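Local atomic coordinates of phage related exonuclease (Haemophilus somnus 129PT, PDB entry 3K93), a protein that probably acts as a phage-type, metal-dependent exonuclease that hydrolyses DNA strands. Residues Q62-S75 against I155-I167. Residues are numbered along the deposited sequence; the frame is centred on the assembly and turned at random. Where two conformers were deposited one is given.
Sequences QKGNELEEQAIKLS and IDFVLFPTPLNLI
The ring of Phe160 lies against helix 68-75: Gln70 OE1 sits over one face, offset toward the rim, with the amide plane turned 63° from the ring, while Ala71 CA meets the edge at CE2, 3.7 Å away. Leu67 CD1 and Leu74 CD2 come in obliquely, Leu67 CD1 reaching Phe160 CB at 3.6 Å. The arrangement exemplifies helix-on-sheet packing in an alpha/beta nuclease core, probably of the lambda-exonuclease type: the helix lies over the C-terminal part of strand 152-158, next to strand 108-114, whose Asp111 and Thr112 help bind the sodium ion. Val158 extends the apolar seam, packing against Leu74 and Ala71.

Polar bonds flank this seam at both ends. Beyond the strand, Lys63 runs fully extended, with CG trans to the backbone N (chi1 178°) and the rest of the chain straight, which takes NZ to Phe160 O, 2.7 Å away, and to Thr162 OG1, 3.0 Å away. The backbone carbonyls of Ser115 and Trp116 also accept from NZ, so this buried charge is met by several oxygens and ties the residues that follow strand 108-114 to both segments. Leu166 CD1 packs on the backbone of Lys63, and Pro163 CD lies across its CG. Farther out, the nearly coplanar carboxylate of Glu66 and amide of Asn165 (18° apart) meet through a single bond, Asn165 ND2 to the syn lone pair of Glu66 OE1, 2.8 Å long; Glu66 OE2 and Asn165 OD1, 3.2 Å apart, are two acceptors and form none.

Within the strand, Asp156 is shared: OD1 bonds Thr191 OG1 and OD2 forms a salt bridge with Arg79, which should stabilise its negative charge. The hydroxyl of Ser75 joins them, OG donating to the anti lone pair of Asp156 OD2 at 2.7 Å.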
ATOM      1  N   GLN A  62      10.135 -13.974  14.055  1.00 16.54           N
ATOM      2  CA  GLN A  62      11.217 -14.799  14.567  0.50 17.03           C
ATOM      3  C   GLN A  62      12.011 -14.079  15.663  1.00 17.02           C
ATOM      4  O   GLN A  62      12.461 -14.727  16.605  1.00 17.22           O
ATOM      5  CB  GLN A  62      12.144 -15.280  13.452  0.50 17.64           C
ATOM      6  CG  GLN A  62      13.064 -16.478  13.848  0.50 18.81           C
ATOM      7  CD  GLN A  62      12.380 -17.549  14.730  0.50 19.94           C
ATOM      8  OE1 GLN A  62      12.938 -17.959  15.745  0.50 21.03           O
ATOM      9  NE2 GLN A  62      11.183 -18.003  14.335  0.50 19.32           N
ATOM     10  N   LYS A  63      12.160 -12.755  15.582  1.00 16.33           N
ATOM     11  CA  LYS A  63      12.880 -12.022  16.646  1.00 16.04           C
ATOM     12  C   LYS A  63      12.188 -12.209  17.991  1.00 16.50           C
ATOM     13  O   LYS A  63      12.842 -12.509  19.006  1.00 15.20           O
ATOM     14  CB  LYS A  63      13.029 -10.535  16.327  1.00 15.40           C
ATOM     15  CG  LYS A  63      13.731  -9.704  17.407  1.00 14.33           C
ATOM     16  CD  LYS A  63      13.925  -8.272  16.996  1.00 10.83           C
ATOM     17  CE  LYS A  63      14.590  -7.421  18.080  1.00  9.32           C
ATOM     18  NZ  LYS A  63      14.961  -6.013  17.649  1.00  5.03           N
ATOM     19  N   GLY A  64      10.866 -12.063  17.995  1.00 17.58           N
ATOM     20  CA  GLY A  64      10.069 -12.259  19.217  1.00 18.51           C
ATOM     21  C   GLY A  64      10.211 -13.660  19.771  1.00 19.35           C
ATOM     22  O   GLY A  64      10.236 -13.851  20.963  1.00 20.53           O
ATOM     23  N   ASN A  65      10.315 -14.646  18.905  1.00 20.21           N
ATOM     24  CA  ASN A  65      10.490 -16.013  19.364  1.00 21.29           C
ATOM     25  C   ASN A  65      11.841 -16.206  20.006  1.00 20.80           C
ATOM     26  O   ASN A  65      11.914 -16.762  21.068  1.00 20.02           O
ATOM     27  CB  ASN A  65      10.310 -17.012  18.226  1.00 21.42           C
ATOM     28  CG  ASN A  65       8.856 -17.133  17.779  1.00 24.97           C
ATOM     29  OD1 ASN A  65       7.920 -16.943  18.584  1.00 27.08           O
ATOM     30  ND2 ASN A  65       8.655 -17.481  16.481  1.00 26.67           N
ATOM     31  N   GLU A  66      12.895 -15.717  19.362  1.00 20.90           N
ATOM     32  CA  GLU A  66      14.240 -15.834  19.908  1.00 21.51           C
ATOM     33  C   GLU A  66      14.447 -15.089  21.197  1.00 21.27           C
ATOM     34  O   GLU A  66      15.188 -15.563  22.050  1.00 21.54           O
ATOM     35  CB  GLU A  66      15.300 -15.439  18.889  1.00 21.63           C
ATOM     36  CG  GLU A  66      15.305 -16.411  17.707  1.00 25.50           C
ATOM     37  CD  GLU A  66      16.441 -16.209  16.698  1.00 29.19           C
ATOM     38  OE1 GLU A  66      17.387 -15.410  16.965  1.00 30.06           O
ATOM     39  OE2 GLU A  66      16.368 -16.887  15.629  1.00 31.74           O
ATOM     40  N   LEU A  67      13.775 -13.967  21.383  1.00 21.05           N
ATOM     41  CA  LEU A  67      14.073 -13.103  22.532  1.00 21.49           C
ATOM     42  C   LEU A  67      12.980 -13.224  23.598  1.00 22.61           C
ATOM     43  O   LEU A  67      12.927 -12.442  24.559  1.00 22.84           O
ATOM     44  CB  LEU A  67      14.260 -11.661  22.096  1.00 20.14           C
ATOM     45  CG  LEU A  67      15.436 -11.409  21.143  1.00 20.37           C
ATOM     46  CD1 LEU A  67      15.443  -9.946  20.761  1.00 14.69           C
ATOM     47  CD2 LEU A  67      16.787 -11.818  21.753  1.00 19.69           C
ATOM     48  N   GLU A  68      12.141 -14.235  23.450  1.00 23.65           N
ATOM     49  CA  GLU A  68      10.960 -14.395  24.298  1.00 24.99           C
ATOM     50  C   GLU A  68      11.321 -14.478  25.751  1.00 24.26           C
ATOM     51  O   GLU A  68      10.688 -13.819  26.575  1.00 24.16           O
ATOM     52  CB  GLU A  68      10.210 -15.653  23.916  1.00 26.00           C
ATOM     53  CG  GLU A  68       8.857 -15.797  24.573  1.00 29.69           C
ATOM     54  CD  GLU A  68       8.198 -17.070  24.102  1.00 33.80           C
ATOM     55  OE1 GLU A  68       8.683 -18.176  24.501  1.00 35.32           O
ATOM     56  OE2 GLU A  68       7.230 -16.956  23.309  1.00 36.22           O
ATOM     57  N   GLU A  69      12.352 -15.268  26.044  1.00 24.03           N
ATOM     58  CA  GLU A  69      12.828 -15.450  27.421  1.00 23.91           C
ATOM     59  C   GLU A  69      13.357 -14.139  28.005  1.00 22.94           C
ATOM     60  O   GLU A  69      12.929 -13.737  29.079  1.00 22.98           O
ATOM     61  CB  GLU A  69      13.842 -16.621  27.575  1.00 24.23           C
ATOM     62  CG  GLU A  69      14.248 -17.381  26.280  1.00 25.67           C
ATOM     63  N   GLN A  70      14.267 -13.477  27.294  1.00 22.28           N
ATOM     64  CA  GLN A  70      14.752 -12.148  27.671  1.00 21.58           C
ATOM     65  C   GLN A  70      13.637 -11.136  27.892  1.00 20.17           C
ATOM     66  O   GLN A  70      13.719 -10.335  28.815  1.00 19.63           O
ATOM     67  CB  GLN A  70      15.640 -11.572  26.594  1.00 22.67           C
ATOM     68  CG  GLN A  70      16.946 -12.282  26.402  1.00 26.49           C
ATOM     69  CD  GLN A  70      17.860 -11.521  25.481  1.00 31.58           C
ATOM     70  OE1 GLN A  70      18.000 -10.286  25.600  1.00 35.29           O
ATOM     71  NE2 GLN A  70      18.517 -12.249  24.554  1.00 34.71           N
ATOM     72  N   ALA A  71      12.602 -11.154  27.044  1.00 18.58           N
ATOM     73  CA  ALA A  71      11.492 -10.220  27.214  1.00 17.86           C
ATOM     74  C   ALA A  71      10.805 -10.463  28.561  1.00 17.54           C
ATOM     75  O   ALA A  71      10.526  -9.513  29.296  1.00 16.57           O
ATOM     76  CB  ALA A  71      10.462 -10.337  26.062  1.00 16.71           C
ATOM     77  N   ILE A  72      10.536 -11.733  28.870  1.00 17.76           N
ATOM     78  CA  ILE A  72       9.837 -12.089  30.093  1.00 17.95           C
ATOM     79  C   ILE A  72      10.662 -11.722  31.321  1.00 18.26           C
ATOM     80  O   ILE A  72      10.111 -11.246  32.304  1.00 17.44           O
ATOM     81  CB  ILE A  72       9.416 -13.558  30.094  1.00 18.38           C
ATOM     82  CG1 ILE A  72       8.266 -13.737  29.097  1.00 18.93           C
ATOM     83  CG2 ILE A  72       8.981 -14.010  31.510  1.00 17.18           C
ATOM     84  CD1 ILE A  72       7.896 -15.174  28.850  1.00 20.72           C
ATOM     85  N   LYS A  73      11.982 -11.885  31.240  1.00 19.19           N
ATOM     86  CA  LYS A  73      12.868 -11.451  32.319  1.00 19.58           C
ATOM     87  C   LYS A  73      12.789  -9.947  32.508  1.00 19.19           C
ATOM     88  O   LYS A  73      12.714  -9.491  33.623  1.00 20.81           O
ATOM     89  CB  LYS A  73      14.331 -11.911  32.118  1.00 20.28           C
ATOM     90  CG  LYS A  73      14.616 -13.377  32.623  1.00 20.07           C
ATOM     91  N   LEU A  74      12.771  -9.170  31.441  1.00 18.86           N
ATOM     92  CA  LEU A  74      12.663  -7.705  31.591  1.00 18.08           C
ATOM     93  C   LEU A  74      11.288  -7.304  32.194  1.00 17.50           C
ATOM     94  O   LEU A  74      11.185  -6.391  33.038  1.00 16.46           O
ATOM     95  CB  LEU A  74      12.894  -7.005  30.251  1.00 17.21           C
ATOM     96  CG  LEU A  74      12.854  -5.464  30.224  1.00 17.97           C
ATOM     97  CD1 LEU A  74      13.808  -4.821  31.254  1.00 15.12           C
ATOM     98  CD2 LEU A  74      13.155  -4.919  28.824  1.00 14.88           C
ATOM     99  N   SER A  75      10.246  -7.995  31.757  1.00 16.95           N
ATOM    100  CA  SER A  75       8.903  -7.793  32.316  1.00 16.79           C
ATOM    101  C   SER A  75       8.921  -8.017  33.797  1.00 17.06           C
ATOM    102  O   SER A  75       8.330  -7.249  34.527  1.00 17.03           O
ATOM    103  CB  SER A  75       7.875  -8.718  31.651  1.00 16.20           C
ATOM    104  OG  SER A  75       7.643  -8.323  30.319  1.00 15.10           O
ATOM    105  N   ILE A 155       0.663  -4.532  28.168  1.00 11.78           N
ATOM    106  CA  ILE A 155       1.412  -4.873  26.964  1.00 12.49           C
ATOM    107  C   ILE A 155       2.755  -4.202  27.127  1.00 13.44           C
ATOM    108  O   ILE A 155       2.834  -2.976  27.188  1.00 13.62           O
ATOM    109  CB  ILE A 155       0.725  -4.335  25.698  1.00 12.19           C
ATOM    110  CG1 ILE A 155      -0.692  -4.875  25.569  1.00 12.14           C
ATOM    111  CG2 ILE A 155       1.525  -4.666  24.457  1.00 12.31           C
ATOM    112  CD1 ILE A 155      -1.593  -4.014  24.671  1.00 11.33           C
ATOM    113  N   ASP A 156       3.799  -5.005  27.249  1.00 14.69           N
ATOM    114  CA  ASP A 156       5.184  -4.517  27.339  1.00 14.12           C
ATOM    115  C   ASP A 156       5.822  -4.524  25.937  1.00 14.54           C
ATOM    116  O   ASP A 156       6.234  -5.577  25.434  1.00 15.15           O
ATOM    117  CB  ASP A 156       5.996  -5.451  28.244  1.00 14.67           C
ATOM    118  CG  ASP A 156       5.758  -5.214  29.746  1.00 14.56           C
ATOM    119  OD1 ASP A 156       5.030  -4.269  30.160  1.00 11.87           O
ATOM    120  OD2 ASP A 156       6.357  -5.981  30.519  1.00 14.80           O
ATOM    121  N   PHE A 157       5.873  -3.360  25.297  1.00 14.51           N
ATOM    122  CA  PHE A 157       6.633  -3.165  24.072  1.00 13.52           C
ATOM    123  C   PHE A 157       8.092  -3.041  24.508  1.00 13.43           C
ATOM    124  O   PHE A 157       8.413  -2.160  25.299  1.00 11.99           O
ATOM    125  CB  PHE A 157       6.211  -1.882  23.377  1.00 13.45           C
ATOM    126  CG  PHE A 157       4.843  -1.939  22.809  1.00 13.45           C
ATOM    127  CD1 PHE A 157       4.617  -2.559  21.599  1.00 14.56           C
ATOM    128  CD2 PHE A 157       3.780  -1.365  23.462  1.00 13.80           C
ATOM    129  CE1 PHE A 157       3.349  -2.615  21.066  1.00 14.61           C
ATOM    130  CE2 PHE A 157       2.509  -1.416  22.921  1.00 13.95           C
ATOM    131  CZ  PHE A 157       2.293  -2.046  21.744  1.00 14.62           C
ATOM    132  N   VAL A 158       8.947  -3.926  23.968  1.00 13.02           N
ATOM    133  CA  VAL A 158      10.347  -4.016  24.350  0.50 12.36           C
ATOM    134  C   VAL A 158      11.258  -4.048  23.123  1.00 12.70           C
ATOM    135  O   VAL A 158      11.012  -4.802  22.157  1.00 13.31           O
ATOM    136  CB  VAL A 158      10.595  -5.239  25.243  0.50 12.45           C
ATOM    137  CG1 VAL A 158       9.935  -5.035  26.598  0.50 11.14           C
ATOM    138  CG2 VAL A 158      10.079  -6.501  24.588  0.50 11.78           C
ATOM    139  N   LEU A 159      12.292  -3.205  23.139  1.00 12.62           N
ATOM    140  CA  LEU A 159      13.285  -3.120  22.061  1.00 12.05           C
ATOM    141  C   LEU A 159      14.604  -3.677  22.544  1.00 12.23           C
ATOM    142  O   LEU A 159      15.249  -3.097  23.446  1.00 11.05           O
ATOM    143  CB  LEU A 159      13.501  -1.657  21.609  1.00 11.77           C
ATOM    144  CG  LEU A 159      14.517  -1.499  20.479  1.00 12.15           C
ATOM    145  CD1 LEU A 159      14.085  -2.274  19.208  1.00  8.53           C
ATOM    146  CD2 LEU A 159      14.827   0.007  20.156  1.00  9.91           C
ATOM    147  N   PHE A 160      14.999  -4.805  21.958  1.00 11.99           N
ATOM    148  CA  PHE A 160      16.312  -5.352  22.151  1.00 12.51           C
ATOM    149  C   PHE A 160      17.030  -5.252  20.815  1.00 12.01           C
ATOM    150  O   PHE A 160      16.381  -5.152  19.770  1.00 11.68           O
ATOM    151  CB  PHE A 160      16.225  -6.856  22.511  1.00 13.06           C
ATOM    152  CG  PHE A 160      15.525  -7.147  23.816  1.00 14.35           C
ATOM    153  CD1 PHE A 160      16.139  -6.864  25.024  1.00 15.25           C
ATOM    154  CD2 PHE A 160      14.274  -7.735  23.835  1.00 17.61           C
ATOM    155  CE1 PHE A 160      15.517  -7.126  26.224  1.00 15.55           C
ATOM    156  CE2 PHE A 160      13.639  -8.019  25.074  1.00 18.01           C
ATOM    157  CZ  PHE A 160      14.273  -7.707  26.259  1.00 15.59           C
ATOM    158  N   PRO A 161      18.347  -5.368  20.829  1.00 11.71           N
ATOM    159  CA  PRO A 161      19.068  -5.501  19.559  1.00 12.44           C
ATOM    160  C   PRO A 161      18.606  -6.704  18.778  1.00 13.60           C
ATOM    161  O   PRO A 161      18.257  -7.724  19.379  1.00 14.44           O
ATOM    162  CB  PRO A 161      20.526  -5.710  19.984  1.00 11.73           C
ATOM    163  CG  PRO A 161      20.594  -5.405  21.384  1.00 12.31           C
ATOM    164  CD  PRO A 161      19.242  -5.467  21.986  1.00 11.58           C
ATOM    165  N   THR A 162      18.607  -6.602  17.448  1.00 14.49           N
ATOM    166  CA  THR A 162      18.192  -7.697  16.607  1.00 14.96           C
ATOM    167  C   THR A 162      19.300  -8.747  16.592  1.00 15.75           C
ATOM    168  O   THR A 162      20.434  -8.409  16.357  1.00 15.91           O
ATOM    169  CB  THR A 162      17.864  -7.187  15.177  1.00 15.58           C
ATOM    170  OG1 THR A 162      16.757  -6.281  15.257  1.00 14.13           O
ATOM    171  CG2 THR A 162      17.486  -8.329  14.224  1.00 14.52           C
ATOM    172  N   PRO A 163      18.973 -10.020  16.872  1.00 16.51           N
ATOM    173  CA  PRO A 163      19.983 -11.096  16.811  1.00 17.30           C
ATOM    174  C   PRO A 163      20.610 -11.171  15.426  1.00 18.11           C
ATOM    175  O   PRO A 163      19.898 -11.050  14.431  1.00 17.75           O
ATOM    176  CB  PRO A 163      19.173 -12.371  17.072  1.00 17.85           C
ATOM    177  CG  PRO A 163      17.875 -11.947  17.629  1.00 16.97           C
ATOM    178  CD  PRO A 163      17.659 -10.509  17.318  1.00 16.79           C
ATOM    179  N   LEU A 164      21.918 -11.359  15.369  1.00 19.43           N
ATOM    180  CA  LEU A 164      22.664 -11.359  14.105  1.00 20.80           C
ATOM    181  C   LEU A 164      22.088 -12.258  13.034  1.00 22.04           C
ATOM    182  O   LEU A 164      22.031 -11.881  11.881  1.00 22.38           O
ATOM    183  CB  LEU A 164      24.116 -11.739  14.332  1.00 20.62           C
ATOM    184  CG  LEU A 164      25.040 -10.585  14.707  1.00 21.53           C
ATOM    185  CD1 LEU A 164      26.389 -11.101  15.282  1.00 19.25           C
ATOM    186  CD2 LEU A 164      25.268  -9.656  13.482  1.00 21.83           C
ATOM    187  N   ASN A 165      21.605 -13.426  13.428  1.00 23.39           N
ATOM    188  CA  ASN A 165      21.117 -14.377  12.467  1.00 24.50           C
ATOM    189  C   ASN A 165      19.850 -13.884  11.722  1.00 23.82           C
ATOM    190  O   ASN A 165      19.436 -14.497  10.765  1.00 23.46           O
ATOM    191  CB  ASN A 165      20.890 -15.750  13.144  1.00 25.27           C
ATOM    192  CG  ASN A 165      19.568 -15.825  13.883  1.00 29.38           C
ATOM    193  OD1 ASN A 165      18.588 -16.311  13.334  1.00 37.09           O
ATOM    194  ND2 ASN A 165      19.518 -15.313  15.114  1.00 32.88           N
ATOM    195  N   LEU A 166      19.237 -12.790  12.170  1.00 23.10           N
ATOM    196  CA  LEU A 166      18.043 -12.292  11.541  1.00 22.33           C
ATOM    197  C   LEU A 166      18.294 -11.041  10.709  1.00 22.83           C
ATOM    198  O   LEU A 166      17.364 -10.502  10.149  1.00 23.69           O
ATOM    199  CB  LEU A 166      16.994 -12.014  12.603  1.00 21.80           C
ATOM    200  CG  LEU A 166      16.527 -13.232  13.391  1.00 21.45           C
ATOM    201  CD1 LEU A 166      15.470 -12.833  14.410  1.00 19.21           C
ATOM    202  CD2 LEU A 166      15.985 -14.319  12.412  1.00 19.64           C
ATOM    203  N   ILE A 167      19.531 -10.568  10.634  1.00 23.12           N
ATOM    204  CA  ILE A 167      19.827  -9.351   9.894  1.00 23.83           C
ATOM    205  C   ILE A 167      20.199  -9.752   8.468  1.00 25.08           C
ATOM    206  O   ILE A 167      21.270 -10.284   8.232  1.00 25.35           O
ATOM    207  CB  ILE A 167      20.975  -8.579  10.539  1.00 23.37           C
ATOM    208  CG1 ILE A 167      20.531  -8.064  11.927  1.00 23.63           C
ATOM    209  CG2 ILE A 167      21.423  -7.406   9.645  1.00 21.92           C
ATOM    210  CD1 ILE A 167      21.533  -7.146  12.593  1.00 19.41           C
TER